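CocE/NonD family hydrolase (Staphylococcus aureus subsp. aureus COL, PDB 3III) is probably an alpha/beta-hydrolase that cleaves ester or amide bonds, related to cocaine esterases and X-Pro dipeptidyl-peptidases, with its natural substrate not established. Local coordinates at residues Thr12-Val16 and Asn17-Ala21; Glu151-Asn155 and Gln156-Asn160; Asp329-His332 and Val333-Glu336; Lys347-Ala351 and Phe352-Asn356. One frame throughout, in Å; residues are numbered along the deposited sequence.

Interaction 1: Thr12-Val16 and Asn17-Ala21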
loop_
_atom_site.group_PDB
_atom_site.type_symbol
_atom_site.label_atom_id
_atom_site.label_comp_id
_atom_site.label_asym_id
_atom_site.label_seq_id
_atom_site.Cartn_x
_atom_site.Cartn_y
_atom_site.Cartn_z
ATOM N N THR A 12 -1.204 -34.766 -16.493
ATOM C CA THR A 12 -1.554 -34.583 -15.074
ATOM C C THR A 12 -0.750 -33.390 -14.551
ATOM O O THR A 12 0.401 -33.224 -14.885
ATOM C CB THR A 12 -1.269 -35.866 -14.198
ATOM O OG1 THR A 12 -2.048 -35.802 -13.008
ATOM C CG2 THR A 12 0.213 -36.017 -13.763
ATOM N N VAL A 13 -1.383 -32.552 -13.747
ATOM C CA VAL A 13 -0.729 -31.467 -13.083
ATOM C C VAL A 13 0.290 -31.984 -12.050
ATOM O O VAL A 13 -0.016 -32.892 -11.250
ATOM C CB VAL A 13 -1.782 -30.566 -12.408
ATOM C CG1 VAL A 13 -1.137 -29.585 -11.438
ATOM C CG2 VAL A 13 -2.670 -29.834 -13.527
ATOM N N THR A 14 1.467 -31.350 -12.058
ATOM C CA THR A 14 2.554 -31.662 -11.124
ATOM C C THR A 14 2.092 -31.191 -9.754
ATOM O O THR A 14 1.629 -30.058 -9.579
ATOM C CB THR A 14 3.850 -30.983 -11.545
ATOM O OG1 THR A 14 4.131 -31.393 -12.886
ATOM C CG2 THR A 14 5.024 -31.355 -10.593
ATOM N N HIS A 15 2.117 -32.116 -8.823
ATOM C CA HIS A 15 1.655 -31.870 -7.470
ATOM C C HIS A 15 2.954 -31.119 -6.859
ATOM O O HIS A 15 4.108 -31.646 -6.860
ATOM C CB HIS A 15 1.070 -33.229 -6.791
ATOM C CG HIS A 15 -0.159 -33.948 -7.469
ATOM N ND1 HIS A 15 -0.294 -35.332 -7.459
ATOM C CD2 HIS A 15 -1.336 -33.527 -8.015
ATOM C CE1 HIS A 15 -1.429 -35.729 -8.044
ATOM N NE2 HIS A 15 -2.097 -34.665 -8.385
ATOM N N VAL A 16 2.801 -29.850 -6.455
ATOM C CA VAL A 16 3.967 -28.913 -6.195
ATOM C C VAL A 16 4.895 -29.283 -5.020
ATOM O O VAL A 16 6.120 -29.079 -5.057
ATOM C CB VAL A 16 3.530 -27.400 -6.048
ATOM C CG1 VAL A 16 2.452 -27.198 -4.979
ATOM C CG2 VAL A 16 4.774 -26.465 -5.798
ATOM N N ASN A 17 4.321 -29.865 -3.991
ATOM C CA ASN A 17 5.104 -30.359 -2.881
ATOM C C ASN A 17 5.989 -31.563 -3.265
ATOM O O ASN A 17 6.815 -31.996 -2.477
ATOM C CB ASN A 17 4.179 -30.676 -1.672
ATOM C CG ASN A 17 3.529 -29.409 -1.064
ATOM O OD1 ASN A 17 4.066 -28.308 -1.186
ATOM N ND2 ASN A 17 2.377 -29.571 -0.405
ATOM N N GLU A 18 5.850 -32.097 -4.475
ATOM C CA GLU A 18 6.682 -33.235 -4.869
ATOM C C GLU A 18 7.909 -32.919 -5.764
ATOM O O GLU A 18 8.760 -33.788 -5.993
ATOM C CB GLU A 18 5.803 -34.294 -5.498
ATOM C CG GLU A 18 5.017 -35.071 -4.416
ATOM C CD GLU A 18 3.668 -35.570 -4.900
ATOM O OE1 GLU A 18 3.431 -35.456 -6.132
ATOM O OE2 GLU A 18 2.857 -36.067 -4.056
ATOM N N VAL A 19 8.017 -31.674 -6.205
ATOM C CA VAL A 19 9.119 -31.229 -7.043
ATOM C C VAL A 19 10.440 -31.211 -6.231
ATOM O O VAL A 19 10.486 -30.785 -5.078
ATOM C CB VAL A 19 8.794 -29.856 -7.629
ATOM C CG1 VAL A 19 9.908 -29.350 -8.489
ATOM C CG2 VAL A 19 7.502 -29.941 -8.466
ATOM N N LYS A 20 11.521 -31.651 -6.843
ATOM C CA LYS A 20 12.801 -31.719 -6.148
ATOM C C LYS A 20 13.764 -30.715 -6.763
ATOM O O LYS A 20 13.482 -30.154 -7.810
ATOM C CB LYS A 20 13.324 -33.160 -6.191
ATOM C CG LYS A 20 12.453 -34.178 -5.342
ATOM C CD LYS A 20 12.467 -33.857 -3.804
ATOM C CE LYS A 20 11.292 -34.521 -2.997
ATOM N NZ LYS A 20 11.402 -34.427 -1.462
ATOM N N ALA A 21 14.897 -30.489 -6.099
ATOM C CA ALA A 21 15.898 -29.521 -6.556
ATOM C C ALA A 21 16.363 -29.884 -7.943
ATOM O O ALA A 21 16.402 -31.043 -8.293
ATOM C CB ALA A 21 17.056 -29.450 -5.619
HETATM O O HOH W 1 3.578 -34.734 -9.024
#
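His15 and Glu18 meet on the outer side of a short 3-10 turn, while Thr14 and Val19 close its inner side. The inner side is the tight one. There CG2 of Thr14 meets CG2 of Val19 at 3.6 Å, the two side chains crossing at about a right angle. OG1 of Thr14 lies anti to the carbonyl carbon (chi1 -56°), bonded to the backbone N of Val27 in strand 22-30, which leaves CG2 to face Val19. Val19 is buried and also rests on Met40 of strand 36-47, so the methyl contact is pressed against the first two strands of the main sheet. Residues 16-18 form the 3-10 turn itself, just ahead of strand 22-30. Glu18 N donates to His15 O at 3.0 Å, coming in from above the carbonyl plane, and Val19 N adds a weak bond of 3.4 Å to Val16 O. The solvent side is looser and polar. The side chains of His15 and Glu18 run alongside each other in the same direction, carboxylate and imidazole planes 71° apart. Glu18 OE1 comes to 3.3 Å from His15 CB and lies near the ring plane at the imidazole edge, but is 4.0 Å from ND1. A water joins the two residues, accepting from His15 N at 3.0 Å and donating to Glu18 OE1 at 3.0 Å. The His15 side chain also lies about 2 Å from a bound nickel ion at nearest atoms.

Interaction 2: Glu151-Asn155 and Gln156-Asn160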
loop_
_atom_site.group_PDB
_atom_site.type_symbol
_atom_site.label_atom_id
_atom_site.label_comp_id
_atom_site.label_asym_id
_atom_site.label_seq_id
_atom_site.Cartn_x
_atom_site.Cartn_y
_atom_site.Cartn_z
ATOM N N GLU A 151 20.594 -8.470 -12.379
ATOM C CA GLU A 151 21.708 -8.436 -13.318
ATOM C C GLU A 151 22.181 -9.830 -13.697
ATOM O O GLU A 151 22.580 -10.048 -14.830
ATOM C CB GLU A 151 22.839 -7.557 -12.770
ATOM C CG GLU A 151 22.409 -6.077 -12.638
ATOM C CD GLU A 151 21.843 -5.487 -13.949
ATOM O OE1 GLU A 151 22.613 -5.476 -14.953
ATOM O OE2 GLU A 151 20.655 -5.054 -13.988
ATOM N N TRP A 152 22.112 -10.777 -12.768
ATOM C CA TRP A 152 22.433 -12.171 -13.053
ATOM C C TRP A 152 21.452 -12.784 -14.083
ATOM O O TRP A 152 21.878 -13.430 -15.049
ATOM C CB TRP A 152 22.390 -12.967 -11.764
ATOM C CG TRP A 152 22.525 -14.455 -11.965
ATOM C CD1 TRP A 152 23.681 -15.174 -12.022
ATOM C CD2 TRP A 152 21.468 -15.372 -12.139
ATOM N NE1 TRP A 152 23.395 -16.501 -12.219
ATOM C CE2 TRP A 152 22.040 -16.643 -12.300
ATOM C CE3 TRP A 152 20.073 -15.250 -12.161
ATOM C CZ2 TRP A 152 21.266 -17.790 -12.484
ATOM C CZ3 TRP A 152 19.316 -16.387 -12.323
ATOM C CH2 TRP A 152 19.919 -17.638 -12.501
ATOM N N ALA A 153 20.167 -12.536 -13.870
ATOM C CA ALA A 153 19.098 -13.002 -14.722
ATOM C C ALA A 153 19.263 -12.503 -16.140
ATOM O O ALA A 153 18.994 -13.238 -17.063
ATOM C CB ALA A 153 17.732 -12.535 -14.170
ATOM N N ALA A 154 19.752 -11.268 -16.293
ATOM C CA ALA A 154 19.928 -10.678 -17.602
ATOM C C ALA A 154 20.974 -11.380 -18.434
ATOM O O ALA A 154 20.932 -11.295 -19.645
ATOM C CB ALA A 154 20.253 -9.209 -17.514
ATOM N N ASN A 155 21.854 -12.134 -17.792
ATOM C CA ASN A 155 22.902 -12.827 -18.465
ATOM C C ASN A 155 22.682 -14.336 -18.678
ATOM O O ASN A 155 23.567 -15.016 -19.149
ATOM C CB ASN A 155 24.221 -12.591 -17.709
ATOM C CG ASN A 155 24.785 -11.210 -17.966
ATOM O OD1 ASN A 155 25.164 -10.509 -17.026
ATOM N ND2 ASN A 155 24.743 -10.772 -19.208
ATOM N N GLN A 156 21.531 -14.861 -18.357
ATOM C CA GLN A 156 21.296 -16.278 -18.510
ATOM C C GLN A 156 20.846 -16.662 -19.929
ATOM O O GLN A 156 20.283 -15.882 -20.671
ATOM C CB GLN A 156 20.260 -16.747 -17.501
ATOM C CG GLN A 156 20.691 -16.578 -16.061
ATOM C CD GLN A 156 22.109 -16.994 -15.803
ATOM O OE1 GLN A 156 22.453 -18.174 -15.970
ATOM N NE2 GLN A 156 22.968 -16.017 -15.439
ATOM N N SER A 157 21.041 -17.920 -20.256
ATOM C CA SER A 157 20.813 -18.412 -21.616
ATOM C C SER A 157 19.352 -18.201 -22.059
ATOM O O SER A 157 19.076 -17.978 -23.257
ATOM C CB SER A 157 21.242 -19.888 -21.688
ATOM O OG SER A 157 20.370 -20.667 -20.862
ATOM N N TRP A 158 18.422 -18.270 -21.121
ATOM C CA TRP A 158 17.000 -18.118 -21.426
ATOM C C TRP A 158 16.494 -16.673 -21.374
ATOM O O TRP A 158 15.281 -16.443 -21.469
ATOM C CB TRP A 158 16.145 -19.005 -20.498
ATOM C CG TRP A 158 16.705 -19.111 -19.045
ATOM C CD1 TRP A 158 17.398 -20.144 -18.516
ATOM C CD2 TRP A 158 16.653 -18.104 -18.027
ATOM N NE1 TRP A 158 17.749 -19.870 -17.213
ATOM C CE2 TRP A 158 17.311 -18.622 -16.890
ATOM C CE3 TRP A 158 16.105 -16.824 -17.959
ATOM C CZ2 TRP A 158 17.438 -17.906 -15.714
ATOM C CZ3 TRP A 158 16.221 -16.112 -16.789
ATOM C CH2 TRP A 158 16.872 -16.666 -15.667
ATOM N N SER A 159 17.393 -15.705 -21.219
ATOM C CA SER A 159 16.979 -14.330 -20.991
ATOM C C SER A 159 17.277 -13.468 -22.199
ATOM O O SER A 159 18.381 -13.498 -22.745
ATOM C CB SER A 159 17.679 -13.769 -19.758
ATOM O OG SER A 159 17.442 -12.371 -19.664
ATOM N N ASN A 160 16.292 -12.679 -22.588
ATOM C CA ASN A 160 16.470 -11.697 -23.652
ATOM C C ASN A 160 17.120 -10.412 -23.169
ATOM O O ASN A 160 17.204 -9.451 -23.933
ATOM C CB ASN A 160 15.162 -11.399 -24.417
ATOM C CG ASN A 160 14.199 -10.429 -23.646
ATOM O OD1 ASN A 160 14.440 -10.069 -22.500
ATOM N ND2 ASN A 160 13.119 -10.033 -24.288
#
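One face of the Trp152 indole carries the amide of Gln156, stacked with the two planes only 11° apart. NE2 lies 3.2 Å above the plane of the Trp152 ring, displaced toward its rim, and the stem of the same side chain continues the contact: Gln156 CG sits 3.7 Å from the centroid of the Trp152 six-membered ring, a CH-pi contact 9° off the ring normal. Gln156 CB in turn lies over a face of Trp158. At the edge of Trp158, near its plane, comes Trp152 CH2, 4.1 Å from Trp158 CZ2, the two side chains crossing at about a right angle. The Gln156 chain folds back at chi2 (-44°), which brings its amide back over the indole and to the helix carbonyl. There NE2 donates to Trp152 O at 2.8 Å in a nearly straight bond, with the acceptor in the amide plane. Asn155 N reaches the same oxygen from the opposite face of its carbonyl, and Gln156 N bonds to Ala153 O at 3.3 Å. These bonds lie at the C-terminal part of helix 140-154, after which a type I beta turn, Gln156 to Ser159, leads into the short strand 159-160, ahead of strand 162-168; the two tryptophans pack on Ile58 of strand 53-60. With one N-H spent on a carbonyl in this part of the helix, where the dipole probably makes the oxygen more electron-rich, the Gln156 amide is held flat and its rotation fixed over the indole.

Interaction 3: Asp329-His332 and Val333-Glu336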
loop_
_atom_site.group_PDB
_atom_site.type_symbol
_atom_site.label_atom_id
_atom_site.label_comp_id
_atom_site.label_asym_id
_atom_site.label_seq_id
_atom_site.Cartn_x
_atom_site.Cartn_y
_atom_site.Cartn_z
ATOM N N ASP A 329 -0.900 4.596 -25.367
ATOM C CA ASP A 329 -2.203 5.265 -25.431
ATOM C C ASP A 329 -2.882 5.340 -24.047
ATOM O O ASP A 329 -3.839 6.081 -23.866
ATOM C CB ASP A 329 -3.193 4.497 -26.353
ATOM C CG ASP A 329 -2.869 4.576 -27.838
ATOM O OD1 ASP A 329 -1.964 5.324 -28.246
ATOM O OD2 ASP A 329 -3.575 3.854 -28.586
ATOM N N THR A 330 -2.454 4.514 -23.104
ATOM C CA THR A 330 -3.059 4.450 -21.800
ATOM C C THR A 330 -2.961 5.806 -21.109
ATOM O O THR A 330 -1.856 6.376 -20.995
ATOM C CB THR A 330 -2.363 3.349 -20.912
ATOM O OG1 THR A 330 -2.333 2.091 -21.617
ATOM C CG2 THR A 330 -3.067 3.167 -19.544
ATOM N N PRO A 331 -4.098 6.318 -20.597
ATOM C CA PRO A 331 -4.056 7.534 -19.805
ATOM C C PRO A 331 -3.129 7.367 -18.594
ATOM O O PRO A 331 -3.068 6.272 -18.004
ATOM C CB PRO A 331 -5.507 7.718 -19.343
ATOM C CG PRO A 331 -6.341 6.939 -20.240
ATOM C CD PRO A 331 -5.465 5.764 -20.719
ATOM N N HIS A 332 -2.408 8.420 -18.199
ATOM C CA HIS A 332 -1.430 8.229 -17.098
ATOM C C HIS A 332 -2.054 7.876 -15.758
ATOM O O HIS A 332 -1.409 7.308 -14.906
ATOM C CB HIS A 332 -0.491 9.430 -17.014
ATOM C CG HIS A 332 0.424 9.486 -18.186
ATOM N ND1 HIS A 332 1.429 8.560 -18.364
ATOM C CD2 HIS A 332 0.416 10.261 -19.296
ATOM C CE1 HIS A 332 1.990 8.754 -19.549
ATOM N NE2 HIS A 332 1.398 9.790 -20.129
ATOM N N VAL A 333 -3.310 8.226 -15.555
ATOM C CA VAL A 333 -4.003 7.823 -14.328
ATOM C C VAL A 333 -5.394 7.266 -14.663
ATOM O O VAL A 333 -6.177 7.923 -15.375
ATOM C CB VAL A 333 -4.201 9.021 -13.331
ATOM C CG1 VAL A 333 -4.881 8.500 -12.028
ATOM C CG2 VAL A 333 -2.881 9.720 -13.002
ATOM N N ILE A 334 -5.699 6.097 -14.143
ATOM C CA ILE A 334 -7.022 5.549 -14.238
ATOM C C ILE A 334 -7.427 5.340 -12.763
ATOM O O ILE A 334 -6.691 4.712 -11.996
ATOM C CB ILE A 334 -6.980 4.268 -15.006
ATOM C CG1 ILE A 334 -6.689 4.491 -16.527
ATOM C CG2 ILE A 334 -8.270 3.448 -14.768
ATOM C CD1 ILE A 334 -6.554 3.176 -17.326
ATOM N N TYR A 335 -8.602 5.842 -12.385
ATOM C CA TYR A 335 -9.037 5.759 -10.994
ATOM C C TYR A 335 -10.504 5.478 -10.835
ATOM O O TYR A 335 -11.322 5.945 -11.635
ATOM C CB TYR A 335 -8.673 7.071 -10.249
ATOM C CG TYR A 335 -9.324 8.296 -10.815
ATOM C CD1 TYR A 335 -10.502 8.809 -10.274
ATOM C CD2 TYR A 335 -8.787 8.939 -11.916
ATOM C CE1 TYR A 335 -11.120 9.899 -10.794
ATOM C CE2 TYR A 335 -9.430 10.044 -12.471
ATOM C CZ TYR A 335 -10.583 10.544 -11.879
ATOM O OH TYR A 335 -11.227 11.641 -12.435
ATOM N N GLU A 336 -10.857 4.755 -9.770
ATOM C CA GLU A 336 -12.274 4.548 -9.395
ATOM C C GLU A 336 -12.813 5.709 -8.582
ATOM O O GLU A 336 -12.198 6.125 -7.601
ATOM C CB GLU A 336 -12.476 3.228 -8.590
ATOM C CG GLU A 336 -13.923 2.979 -8.305
ATOM C CD GLU A 336 -14.229 1.667 -7.649
ATOM O OE1 GLU A 336 -13.296 0.915 -7.271
ATOM O OE2 GLU A 336 -15.440 1.432 -7.519
#
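Ile334 reaches back along the chain to Thr330 and Pro331, the residues that lead into its strand. From CB the longer branch leaves with CG1 anti to the carbonyl carbon (chi1 -71°), and CG1 passes Pro331 O at 4.3 Å. The branch then stays extended and ends at CD1, which meets two carbons: Thr330 CG2 at 4.1 Å, in a crossing at about a right angle, and Pro331 CD at 4.4 Å. Both are ordinary van der Waals distances, so the isoleucine tip lies lightly against the bend. On the Thr330 side the methyl alone makes this contact; OG1 is turned to the backbone O of Trp327. Pro331 adds CB against Val333 O at 4.0 Å. Its own carbonyl oxygen stands 3.1 Å from Val333 N, but the angle is too poor for a hydrogen bond. His332 takes its ring to strand 290-295, where it stacks on Trp291 and ND1 bonds to Lys290 O. The loop following helix 306-319 thus enters strand 333-338, the last of the parallel run in the alpha/beta-hydrolase sheet, beside strand 290-295. Ile334 shares backbone bonds with Leu292 and Val294 of strand 290-295 and packs on Tyr293, while Pro331 touches Ser348 of the edge strand 343-349 across the antiparallel hairpin.

Interaction 4: Lys347-Ala351 and Phe352-Asn356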
loop_
_atom_site.group_PDB
_atom_site.type_symbol
_atom_site.label_atom_id
_atom_site.label_comp_id
_atom_site.label_asym_id
_atom_site.label_seq_id
_atom_site.Cartn_x
_atom_site.Cartn_y
_atom_site.Cartn_z
ATOM N N LYS A 347 -12.601 6.477 -14.128
ATOM C CA LYS A 347 -12.332 7.665 -14.904
ATOM C C LYS A 347 -10.814 7.748 -15.176
ATOM O O LYS A 347 -10.057 6.927 -14.673
ATOM C CB LYS A 347 -12.857 8.917 -14.178
ATOM C CG LYS A 347 -14.390 8.890 -14.017
ATOM C CD LYS A 347 -14.916 10.239 -13.490
ATOM C CE LYS A 347 -16.457 10.368 -13.610
ATOM N NZ LYS A 347 -16.938 11.722 -13.076
ATOM N N SER A 348 -10.383 8.729 -15.988
ATOM C CA SER A 348 -8.949 8.872 -16.280
ATOM C C SER A 348 -8.508 10.320 -16.214
ATOM O O SER A 348 -9.348 11.234 -16.281
ATOM C CB SER A 348 -8.648 8.319 -17.651
ATOM O OG SER A 348 -9.405 8.994 -18.609
ATOM N N ALA A 349 -7.217 10.523 -15.972
ATOM C CA ALA A 349 -6.602 11.855 -15.945
ATOM C C ALA A 349 -5.154 11.786 -16.421
ATOM O O ALA A 349 -4.589 10.699 -16.532
ATOM C CB ALA A 349 -6.668 12.435 -14.530
ATOM N N SER A 350 -4.534 12.949 -16.631
ATOM C CA SER A 350 -3.192 13.043 -17.176
ATOM C C SER A 350 -2.137 13.055 -16.052
ATOM O O SER A 350 -0.929 12.854 -16.295
ATOM C CB SER A 350 -3.124 14.326 -18.038
ATOM O OG SER A 350 -3.275 15.442 -17.178
ATOM N N ALA A 351 -2.593 13.223 -14.810
ATOM C CA ALA A 351 -1.692 13.406 -13.678
ATOM C C ALA A 351 -2.377 13.056 -12.347
ATOM O O ALA A 351 -3.594 13.124 -12.246
ATOM C CB ALA A 351 -1.170 14.873 -13.594
ATOM N N PHE A 352 -1.562 12.712 -11.359
ATOM C CA PHE A 352 -1.986 12.730 -9.961
ATOM C C PHE A 352 -0.980 13.503 -9.149
ATOM O O PHE A 352 0.191 13.239 -9.276
ATOM C CB PHE A 352 -2.168 11.326 -9.387
ATOM C CG PHE A 352 -2.680 11.348 -7.985
ATOM C CD1 PHE A 352 -4.024 11.337 -7.738
ATOM C CD2 PHE A 352 -1.824 11.472 -6.936
ATOM C CE1 PHE A 352 -4.505 11.396 -6.463
ATOM C CE2 PHE A 352 -2.311 11.579 -5.644
ATOM C CZ PHE A 352 -3.665 11.530 -5.429
ATOM N N PRO A 353 -1.425 14.438 -8.297
ATOM C CA PRO A 353 -2.824 14.871 -8.062
ATOM C C PRO A 353 -3.511 15.299 -9.333
ATOM O O PRO A 353 -2.869 15.759 -10.304
ATOM C CB PRO A 353 -2.691 16.069 -7.094
ATOM C CG PRO A 353 -1.327 15.894 -6.396
ATOM C CD PRO A 353 -0.451 15.146 -7.405
ATOM N N LEU A 354 -4.815 15.098 -9.367
ATOM C CA LEU A 354 -5.634 15.476 -10.536
ATOM C C LEU A 354 -5.482 16.941 -10.906
ATOM O O LEU A 354 -5.636 17.841 -10.074
ATOM C CB LEU A 354 -7.109 15.139 -10.322
ATOM C CG LEU A 354 -7.577 13.758 -10.764
ATOM C CD1 LEU A 354 -6.666 12.664 -10.348
ATOM C CD2 LEU A 354 -9.008 13.479 -10.329
ATOM N N PRO A 355 -5.167 17.209 -12.178
ATOM C CA PRO A 355 -4.886 18.608 -12.528
ATOM C C PRO A 355 -6.100 19.514 -12.415
ATOM O O PRO A 355 -5.926 20.684 -12.228
ATOM C CB PRO A 355 -4.420 18.540 -13.980
ATOM C CG PRO A 355 -4.749 17.240 -14.442
ATOM C CD PRO A 355 -4.957 16.316 -13.316
ATOM N N ASN A 356 -7.310 18.979 -12.463
ATOM C CA ASN A 356 -8.471 19.819 -12.231
ATOM C C ASN A 356 -8.999 19.882 -10.767
ATOM O O ASN A 356 -10.135 20.328 -10.538
ATOM C CB ASN A 356 -9.583 19.416 -13.179
ATOM C CG ASN A 356 -10.078 18.018 -12.920
ATOM O OD1 ASN A 356 -9.288 17.115 -12.524
ATOM N ND2 ASN A 356 -11.377 17.807 -13.142
#
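A type VIb turn, built on the cis peptide between Phe352 and Pro353, folds the chain back so that Leu354 and Pro355 meet Ala349 and Ala351 at the end of edge strand 343-349. The carbonyl oxygen of Ala351 lies at the middle of the contact. Leu354 CA approaches Ala351 O at 3.6 Å as a CA-H...O contact, 148° at the hydrogen, and CD1 of Leu354 and CD of Pro355 also gather round that oxygen. Turns of this class lack the usual backbone bond from the fourth residue to the first, and here carbon atoms crowd the acceptor instead. Next to it, Pro353 O stands 3.4 Å from Ala351 O, two acceptors whose approach is probably somewhat unfavourable. The apolar part is a row of small contacts: Ala349 CB meets Leu354 CG at 4.1 Å, and Ala351 CB lies 4.1 Å from Pro355 CD. Past the turn the chain runs on to strand 358-365 of the C-terminal antiparallel sheet, making this loop the passage between the two sheets. Ser350 OG comes to 3.6 Å from Pro355 CG. Phe352 holds CG anti to its backbone N (chi1 -177°), which sends the ring away from the strand end to Phe279 of helix 275-284, the two ring planes meeting at about 40°. Leu354 also packs on Tyr335.

How the interactions relate
Along the chain the four contacts come in series. Interactions 1 and 2, about 25 Å apart between centres, lie toward one end of the 11-stranded mixed sheet: the first precedes its edge strand 22-30, the second joins helix 140-154 to the chain leading into strand 162-168. Interactions 3 and 4 lie at the other end, about 8 Å apart between centres and in contact, on the antiparallel neighbours 333-338 and 343-349; Tyr335 O and Lys347 N are 2.9 Å apart, a probable hydrogen bond. Interaction 1 is about 47 Å from interaction 4 between centres. The set thus spans the hydrolase sheet from its first strand to the point where the chain leaves for the C-terminal beta domain.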